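Local coordinates for protein chitin deacetylase (Bombyx mori, PDB 5ZNT) that removes the N-acetyl groups from N-acetylglucosamine residues of chitin with the help of a zinc ion, leaving chitosan and acetate, at residues A87-H92 and F134-D139; L150-N155 and S200-S205; L176-L181 and Y258-A263. All coordinates share one frame; numbering follows the deposited sequence.

Contact 1 (A87-H92 and F134-D139); sequences AVQETH and FSNITD. With NAG (2-acetamido-2-deoxy-beta-D-glucopyranose), chain D; NAG (2-acetamido-2-deoxy-beta-D-glucopyranose), chain B.
The Schellman motif that ends helix 117-134, around Phe134 to Asn136, lies against Val88 and Gln89 of helix 85-93 in the zinc-dependent deacetylase domain of the CE4 family. No direct hydrogen bond crosses the interface; waters bridge it instead. At its start, the backbone O of Phe134 accepts a hydrogen bond from a water, which also donates to Gln89 OE1 with its oxygen 2.7 Å from OE1. Ser135 comes next and meets the helix closely: its OG, hydrogen-bonded to Tyr85 O, sits 3.2 Å from Val88 CG1. The chain of Gln89, extended with CG anti to the backbone N (chi1 180°), runs past the carbonyl oxygen of Ser135, with CG 3.2 Å from Ser135 O. At Asn136 phi turns positive and the chain leaves the helix. Its side chain runs beside that of Gln89, pointing the same way, the two amide planes 69° apart. Two waters accept from Gln89 NE2: one donates to Asn136 O, the other accepts from Asn136 ND2 at 2.9 Å. Three waters thus hold both ends of the Gln89 amide and link it to the backbone and side chain opposite. Asn136 carries an N-linked sugar, its ND2 bonded to C1 of N-acetylglucosamine at 1.4 Å, so the contact lies beside a glycan. Ile137 then turns inward and lays CD1 over one face of the His92 imidazole, a CH-pi contact 3.9 Å from the ring centroid. Asp139 closes the segment at the ring's edge rather than over a face. His92 NE2 and Asp139 OD1 share Ser141 OG as hydrogen-bond partner, while the other carboxylate oxygen, Asp139 OD2, lies in the ring plane 3.8 Å from His92 CE1.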
# COMPACT_ATOMS: atom_id res chain seq x y z
N ALA A 87 11.49 -4.08 13.88
CA ALA A 87 11.60 -3.02 12.88
C ALA A 87 10.22 -2.60 12.39
O ALA A 87 9.97 -1.41 12.18
CB ALA A 87 12.48 -3.49 11.72
N VAL A 88 9.33 -3.58 12.16
CA VAL A 88 7.95 -3.27 11.81
C VAL A 88 7.34 -2.38 12.89
O VAL A 88 6.68 -1.37 12.60
CB VAL A 88 7.14 -4.58 11.63
CG1 VAL A 88 5.67 -4.30 11.55
CG2 VAL A 88 7.59 -5.37 10.35
N GLN A 89 7.57 -2.74 14.15
CA GLN A 89 7.03 -1.97 15.28
C GLN A 89 7.57 -0.55 15.29
O GLN A 89 6.82 0.40 15.54
CB GLN A 89 7.38 -2.68 16.59
CG GLN A 89 6.87 -1.96 17.85
CD GLN A 89 7.21 -2.75 19.11
OE1 GLN A 89 8.21 -3.47 19.16
NE2 GLN A 89 6.38 -2.61 20.12
N GLU A 90 8.85 -0.39 14.99
CA GLU A 90 9.45 0.94 15.01
C GLU A 90 8.96 1.78 13.84
O GLU A 90 8.69 2.98 13.99
CB GLU A 90 10.98 0.80 15.00
CG GLU A 90 11.72 2.11 14.94
CD GLU A 90 11.62 2.92 16.24
OE1 GLU A 90 12.18 4.03 16.24
OE2 GLU A 90 10.97 2.47 17.23
N THR A 91 8.85 1.16 12.67
CA THR A 91 8.27 1.83 11.51
C THR A 91 6.86 2.34 11.82
O THR A 91 6.51 3.47 11.46
CB THR A 91 8.26 0.84 10.34
OG1 THR A 91 9.61 0.49 10.00
CG2 THR A 91 7.53 1.39 9.12
N HIS A 92 6.05 1.51 12.48
CA HIS A 92 4.70 1.91 12.88
C HIS A 92 4.76 3.03 13.92
O HIS A 92 4.02 4.01 13.83
CB HIS A 92 3.97 0.68 13.42
CG HIS A 92 2.51 0.89 13.71
ND1 HIS A 92 2.05 1.32 14.93
CD2 HIS A 92 1.42 0.68 12.94
CE1 HIS A 92 0.73 1.38 14.91
NE2 HIS A 92 0.32 0.99 13.71
N PHE A 134 3.65 -9.83 17.23
CA PHE A 134 5.09 -9.67 17.37
C PHE A 134 5.59 -8.25 17.19
O PHE A 134 6.72 -7.97 17.59
CB PHE A 134 5.81 -10.64 16.44
CG PHE A 134 5.58 -12.05 16.85
CD1 PHE A 134 6.23 -12.56 17.98
CD2 PHE A 134 4.62 -12.82 16.21
CE1 PHE A 134 5.99 -13.86 18.42
CE2 PHE A 134 4.35 -14.12 16.64
CZ PHE A 134 5.05 -14.64 17.75
N SER A 135 4.77 -7.35 16.65
CA SER A 135 5.08 -5.92 16.67
C SER A 135 4.28 -5.18 17.74
O SER A 135 4.37 -3.95 17.82
CB SER A 135 4.82 -5.30 15.29
OG SER A 135 5.74 -5.82 14.34
N ASN A 136 3.46 -5.89 18.51
CA ASN A 136 2.68 -5.31 19.61
C ASN A 136 1.90 -4.08 19.14
O ASN A 136 2.01 -2.97 19.67
CB ASN A 136 3.59 -4.97 20.79
CG ASN A 136 2.80 -4.63 22.05
OD1 ASN A 136 1.62 -4.97 22.16
ND2 ASN A 136 3.43 -3.94 22.98
N ILE A 137 1.11 -4.28 18.10
CA ILE A 137 0.26 -3.23 17.56
C ILE A 137 -1.14 -3.52 18.06
O ILE A 137 -1.72 -4.57 17.76
CB ILE A 137 0.35 -3.16 16.03
CG1 ILE A 137 1.77 -2.73 15.64
CG2 ILE A 137 -0.74 -2.20 15.47
CD1 ILE A 137 2.07 -2.79 14.13
N THR A 138 -1.67 -2.60 18.87
CA THR A 138 -2.93 -2.85 19.57
C THR A 138 -4.04 -1.90 19.16
O THR A 138 -5.15 -2.01 19.69
CB THR A 138 -2.71 -2.75 21.09
OG1 THR A 138 -2.11 -1.48 21.39
CG2 THR A 138 -1.77 -3.86 21.57
N ASP A 139 -3.80 -0.96 18.24
CA ASP A 139 -4.79 0.05 17.91
C ASP A 139 -5.61 -0.29 16.67
O ASP A 139 -6.24 0.61 16.09
CB ASP A 139 -4.11 1.41 17.75
CG ASP A 139 -3.12 1.44 16.58
OD1 ASP A 139 -2.85 0.36 15.99
OD2 ASP A 139 -2.64 2.54 16.25
C1 NAG D . 2.77 -3.56 24.21
C2 NAG D . 3.39 -4.36 25.38
C3 NAG D . 3.02 -3.76 26.74
C4 NAG D . 3.26 -2.26 26.77
C5 NAG D . 2.51 -1.62 25.61
C6 NAG D . 2.69 -0.13 25.53
C7 NAG D . 3.81 -6.78 25.27
C8 NAG D . 3.18 -8.15 25.20
N2 NAG D . 2.97 -5.75 25.31
O3 NAG D . 3.78 -4.39 27.77
O4 NAG D . 2.82 -1.70 28.01
O5 NAG D . 3.01 -2.17 24.39
O6 NAG D . 4.06 0.23 25.69
O7 NAG D . 5.03 -6.63 25.27
C1 NAG B . 15.73 -5.80 13.84
C2 NAG B . 17.24 -5.69 13.77
C3 NAG B . 17.75 -4.91 14.98
C4 NAG B . 17.02 -3.58 15.11
C5 NAG B . 15.51 -3.78 15.00
C6 NAG B . 14.73 -2.48 14.93
C7 NAG B . 17.99 -7.71 12.56
C8 NAG B . 18.77 -8.99 12.68
N2 NAG B . 17.90 -6.98 13.68
O3 NAG B . 19.15 -4.72 14.81
O4 NAG B . 17.13 -3.07 16.44
O5 NAG B . 15.19 -4.52 13.82
O6 NAG B . 15.23 -1.65 13.88
O7 NAG B . 17.43 -7.37 11.51
O HOH W 1 8.74 -6.05 18.40
O HOH W 2 3.86 -1.01 19.42
O HOH W 3 6.30 -3.35 22.93

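Contact 2 (L150-N155 and S200-S205); sequences LRVGGN and SCPTRS
The backbones of Gly154 and Cys201 pass 4.2 Å apart at their CA atoms, the touching parts of 150-155 and 200-205 running 33° from each other and tied by a bond from Gly154 N to Ser200 O of 2.7 Å. That bond is bent, and its donor stands well above the carbonyl plane of Ser200. A water reinforces the pairing by donating to Val152 O and accepting from Ser200 N, 2.8 Å away. Gly154 has positive phi, and Ser200 OG stands 3.3 Å from its CA, just where a side chain would have to go. Val152 crosses Pro202 at about a right angle, its CG1 touching the ring at CD. Asn155 does most of the polar work. With CG anti to the carbonyl carbon (chi1 -69°), its amide reaches across to the peptide of the second segment. Asn155 OD1 accepts from Thr203 N and, almost straight, from Arg204 N at 2.9 Å; His206 NE2 is a further partner of the same oxygen. On the other arm of the amide, Asn155 ND2 donates to Thr203 OG1 at 3.0 Å, with the hydroxyl oxygen in the amide plane. Bonds at both ends fix the amide's rotation. Arg204, bent at its third torsion, folds back so that one guanidinium face stacks on this amide, the planes 26° apart and Asn155 CG 3.6 Å above. Asn155 lies at the start of helix 154-163, whose Phe158 covers Val152 and Pro202 and whose Thr159 touches Arg204. The other partner is the loop between strands 184-185 and 209-214, itself braced by the Cys194-Cys201 disulfide, so the contact fastens that loop to the first turn of the helix.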
# COMPACT_ATOMS: atom_id res chain seq x y z
N LEU A 150 0.30 -9.27 -7.21
CA LEU A 150 -0.92 -8.54 -7.55
C LEU A 150 -1.98 -9.47 -8.14
O LEU A 150 -2.70 -9.12 -9.08
CB LEU A 150 -0.62 -7.37 -8.50
CG LEU A 150 0.44 -6.36 -8.01
CD1 LEU A 150 0.60 -5.21 -9.00
CD2 LEU A 150 0.01 -5.79 -6.66
N ARG A 151 -2.10 -10.68 -7.57
CA ARG A 151 -3.11 -11.63 -8.02
C ARG A 151 -4.40 -11.38 -7.25
O ARG A 151 -4.50 -11.70 -6.06
CB ARG A 151 -2.64 -13.07 -7.81
CG ARG A 151 -1.35 -13.44 -8.52
CD ARG A 151 -1.37 -13.07 -10.00
NE ARG A 151 -2.43 -13.75 -10.74
CZ ARG A 151 -2.69 -13.53 -12.02
NH1 ARG A 151 -1.96 -12.64 -12.70
NH2 ARG A 151 -3.68 -14.17 -12.63
N VAL A 152 -5.39 -10.81 -7.94
CA VAL A 152 -6.68 -10.58 -7.31
C VAL A 152 -7.40 -11.91 -7.12
O VAL A 152 -7.32 -12.81 -7.97
CB VAL A 152 -7.52 -9.62 -8.18
CG1 VAL A 152 -8.76 -9.20 -7.43
CG2 VAL A 152 -6.65 -8.42 -8.56
N GLY A 153 -8.12 -12.03 -6.00
CA GLY A 153 -8.80 -13.28 -5.67
C GLY A 153 -10.30 -13.30 -5.95
O GLY A 153 -11.08 -13.83 -5.14
N GLY A 154 -10.71 -12.74 -7.09
CA GLY A 154 -12.12 -12.69 -7.43
C GLY A 154 -12.97 -12.22 -6.27
O GLY A 154 -12.57 -11.34 -5.51
N ASN A 155 -14.14 -12.84 -6.11
CA ASN A 155 -14.99 -12.48 -4.98
C ASN A 155 -14.46 -13.05 -3.68
O ASN A 155 -14.71 -12.48 -2.61
CB ASN A 155 -16.43 -12.96 -5.20
CG ASN A 155 -17.13 -12.20 -6.33
OD1 ASN A 155 -17.44 -11.00 -6.19
ND2 ASN A 155 -17.37 -12.89 -7.45
N SER A 200 -8.71 -12.57 -12.03
CA SER A 200 -10.06 -12.85 -11.57
C SER A 200 -10.45 -11.73 -10.61
O SER A 200 -9.97 -11.69 -9.48
CB SER A 200 -10.11 -14.23 -10.92
OG SER A 200 -11.21 -14.41 -10.05
N CYS A 201 -11.33 -10.78 -11.08
CA CYS A 201 -11.74 -9.63 -10.27
C CYS A 201 -13.08 -9.88 -9.61
O CYS A 201 -13.90 -10.68 -10.09
CB CYS A 201 -11.84 -8.37 -11.14
SG CYS A 201 -10.28 -7.75 -11.74
N PRO A 202 -13.37 -9.19 -8.50
CA PRO A 202 -14.68 -9.33 -7.86
C PRO A 202 -15.79 -8.84 -8.78
O PRO A 202 -15.60 -7.95 -9.61
CB PRO A 202 -14.57 -8.45 -6.61
CG PRO A 202 -13.50 -7.46 -6.95
CD PRO A 202 -12.51 -8.24 -7.78
N THR A 203 -16.97 -9.43 -8.61
CA THR A 203 -18.15 -9.03 -9.35
C THR A 203 -19.32 -8.66 -8.46
O THR A 203 -20.18 -7.89 -8.91
CB THR A 203 -18.62 -10.14 -10.29
OG1 THR A 203 -18.86 -11.32 -9.52
CG2 THR A 203 -17.58 -10.43 -11.33
N ARG A 204 -19.38 -9.17 -7.23
CA ARG A 204 -20.48 -8.86 -6.34
C ARG A 204 -20.14 -7.63 -5.49
O ARG A 204 -19.04 -7.07 -5.57
CB ARG A 204 -20.81 -10.08 -5.46
CG ARG A 204 -21.17 -11.33 -6.26
CD ARG A 204 -21.78 -12.41 -5.38
NE ARG A 204 -20.84 -12.90 -4.38
CZ ARG A 204 -19.97 -13.88 -4.59
NH1 ARG A 204 -19.92 -14.50 -5.77
NH2 ARG A 204 -19.13 -14.25 -3.62
N SER A 205 -21.10 -7.22 -4.67
CA SER A 205 -20.92 -6.09 -3.77
C SER A 205 -20.13 -6.53 -2.55
O SER A 205 -20.44 -7.55 -1.93
CB SER A 205 -22.27 -5.52 -3.33
OG SER A 205 -22.97 -4.99 -4.44
O HOH W 4 -6.48 -12.91 -10.32

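Contact 3 (L176-L181 and Y258-A263); sequences LSNPPL and YEQNRA. Unlike the reference sequence in segment 176-181: Pro180 (reference Arg).
The side chains of Asn178 and Gln260 cross at a slant, their amides hydrogen-bonded with planes 29° apart, while a little further along Asn261 slides past Pro180 in the opposite direction. Gln260, extended beyond CG, lies across Pro179 at about a right angle. Its NE2 donates to Asn178 OD1 at 3.0 Å, with that oxygen in the plane of the Gln260 amide. The oxygen end of the same group rests on the proline backbone, Gln260 OE1 being 3.2 Å from Pro179 CA. Arg256 of helix 243-258 completes the group, its NE donating to Asn178 OD1 and its O accepting from Gln260 NE2. Pro179 follows a cis peptide bond, and its CB packs on the flat end of Asn261, 3.6 Å from Asn261 CG. Asn261 holds CG between its backbone N and carbonyl carbon (chi1 62°), which lets ND2 reach the opposite segment while OD1 turns back to its own. Its ND2 donates to Pro180 O at 2.7 Å and also to Thr25 O, while its OD1 accepts from Ala263 N at 3.3 Å in an Asx turn. The methyl of Ala263 meets the ring of Pro180, with CB 4.0 Å from Pro180 CG, and lies near Leu181 O. Were Asn261 an alanine, Pro180 O and Thr25 O would probably lose the donor they share, and the turn at Ala263 would be freer to shift. The contact joins the loop between strands 173-174 and 184-185 to the turn linking helix 243-258 with strand 265-270, away from the zinc site. Pro179 and Pro180, the latter an arginine in the reference sequence, have no N-H to give. Both hydrogen bonds across run from a side-chain amide N-H, one to a backbone carbonyl and one to another amide, so uncharged groups hold the contact.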
# COMPACT_ATOMS: atom_id res chain seq x y z
N LEU A 176 -3.58 2.19 -17.65
CA LEU A 176 -3.19 3.57 -17.93
C LEU A 176 -4.34 4.31 -18.59
O LEU A 176 -4.89 3.86 -19.61
CB LEU A 176 -1.96 3.59 -18.82
CG LEU A 176 -1.47 4.98 -19.22
CD1 LEU A 176 -1.08 5.79 -17.99
CD2 LEU A 176 -0.33 4.94 -20.22
N SER A 177 -4.75 5.41 -17.96
CA SER A 177 -5.94 6.17 -18.30
C SER A 177 -5.64 7.64 -18.04
O SER A 177 -4.85 7.96 -17.15
CB SER A 177 -7.17 5.79 -17.45
OG SER A 177 -7.61 4.46 -17.69
N ASN A 178 -6.29 8.51 -18.80
CA ASN A 178 -6.24 9.95 -18.55
C ASN A 178 -7.66 10.51 -18.55
O ASN A 178 -8.33 10.47 -19.60
CB ASN A 178 -5.37 10.66 -19.58
CG ASN A 178 -3.92 10.29 -19.43
OD1 ASN A 178 -3.28 10.64 -18.43
ND2 ASN A 178 -3.39 9.56 -20.40
N PRO A 179 -8.16 10.99 -17.42
CA PRO A 179 -7.39 11.06 -16.17
C PRO A 179 -7.29 9.70 -15.45
O PRO A 179 -8.03 8.77 -15.79
CB PRO A 179 -8.18 12.07 -15.33
CG PRO A 179 -9.59 11.92 -15.80
CD PRO A 179 -9.52 11.54 -17.27
N PRO A 180 -6.35 9.57 -14.51
CA PRO A 180 -6.29 8.36 -13.67
C PRO A 180 -7.48 8.31 -12.72
O PRO A 180 -8.29 9.24 -12.63
CB PRO A 180 -4.97 8.51 -12.91
CG PRO A 180 -4.76 10.02 -12.85
CD PRO A 180 -5.29 10.54 -14.17
N LEU A 181 -7.58 7.20 -11.97
CA LEU A 181 -8.77 6.91 -11.18
C LEU A 181 -8.54 7.21 -9.71
O LEU A 181 -7.45 6.98 -9.18
CB LEU A 181 -9.20 5.45 -11.37
CG LEU A 181 -10.10 5.11 -12.57
CD1 LEU A 181 -9.46 5.52 -13.88
CD2 LEU A 181 -10.45 3.62 -12.60
N TYR A 258 -1.52 15.67 -11.29
CA TYR A 258 -1.66 17.02 -10.74
C TYR A 258 -2.41 17.94 -11.69
O TYR A 258 -3.16 18.81 -11.23
CB TYR A 258 -0.28 17.58 -10.44
CG TYR A 258 -0.25 18.93 -9.76
CD1 TYR A 258 -0.49 19.05 -8.40
CD2 TYR A 258 0.07 20.08 -10.49
CE1 TYR A 258 -0.43 20.28 -7.77
CE2 TYR A 258 0.12 21.33 -9.87
CZ TYR A 258 -0.13 21.42 -8.51
OH TYR A 258 -0.08 22.62 -7.86
N GLU A 259 -2.23 17.77 -13.00
CA GLU A 259 -2.87 18.63 -13.99
C GLU A 259 -4.23 18.12 -14.44
O GLU A 259 -4.88 18.79 -15.24
CB GLU A 259 -1.98 18.79 -15.24
CG GLU A 259 -0.50 19.11 -14.99
CD GLU A 259 -0.20 20.57 -14.66
OE1 GLU A 259 -1.13 21.30 -14.25
OE2 GLU A 259 0.99 20.97 -14.77
N GLN A 260 -4.69 16.96 -13.95
CA GLN A 260 -6.03 16.50 -14.32
C GLN A 260 -6.96 16.49 -13.12
O GLN A 260 -7.38 17.55 -12.65
CB GLN A 260 -5.97 15.12 -14.99
CG GLN A 260 -5.17 15.15 -16.30
CD GLN A 260 -5.19 13.85 -17.08
OE1 GLN A 260 -6.17 13.56 -17.79
NE2 GLN A 260 -4.11 13.08 -16.99
N ASN A 261 -7.30 15.31 -12.60
CA ASN A 261 -8.25 15.23 -11.50
C ASN A 261 -7.58 15.07 -10.13
O ASN A 261 -8.28 14.84 -9.14
CB ASN A 261 -9.22 14.06 -11.74
CG ASN A 261 -8.51 12.72 -11.80
OD1 ASN A 261 -7.28 12.66 -11.87
ND2 ASN A 261 -9.29 11.64 -11.78
N ARG A 262 -6.27 15.21 -10.06
CA ARG A 262 -5.52 15.06 -8.80
C ARG A 262 -5.82 13.74 -8.08
O ARG A 262 -5.85 13.68 -6.85
CB ARG A 262 -5.76 16.24 -7.86
CG ARG A 262 -5.38 17.55 -8.52
CD ARG A 262 -4.56 18.41 -7.62
NE ARG A 262 -4.03 19.54 -8.37
CZ ARG A 262 -3.91 20.76 -7.86
NH1 ARG A 262 -4.29 20.99 -6.60
NH2 ARG A 262 -3.42 21.75 -8.61
N ALA A 263 -6.06 12.68 -8.84
CA ALA A 263 -6.20 11.37 -8.22
C ALA A 263 -4.91 11.04 -7.47
O ALA A 263 -3.82 11.36 -7.95
CB ALA A 263 -6.48 10.30 -9.28

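From the N terminus, contact 1 closes first: residues 87-92 meet 134-139, enclosing strand 97-100, the zinc ligands His101 and His105 and helices 109-113 and 117-134. Contact 2 then opens, in series with it, and 150-155 meets 200-205 around helix 154-163 and three short strands. The first segment of contact 3, 176-181, lies within that loop, but its partner, 258-263, comes after it, so contacts 2 and 3 cross. Contact 3 thereby reaches over strand 209-214 and helix 243-258 to the approach to strand 265-270 of the parallel sheet. Contacts 1 and 3 lie on opposite sides of the chain's centre, their own centres about 34 Å apart.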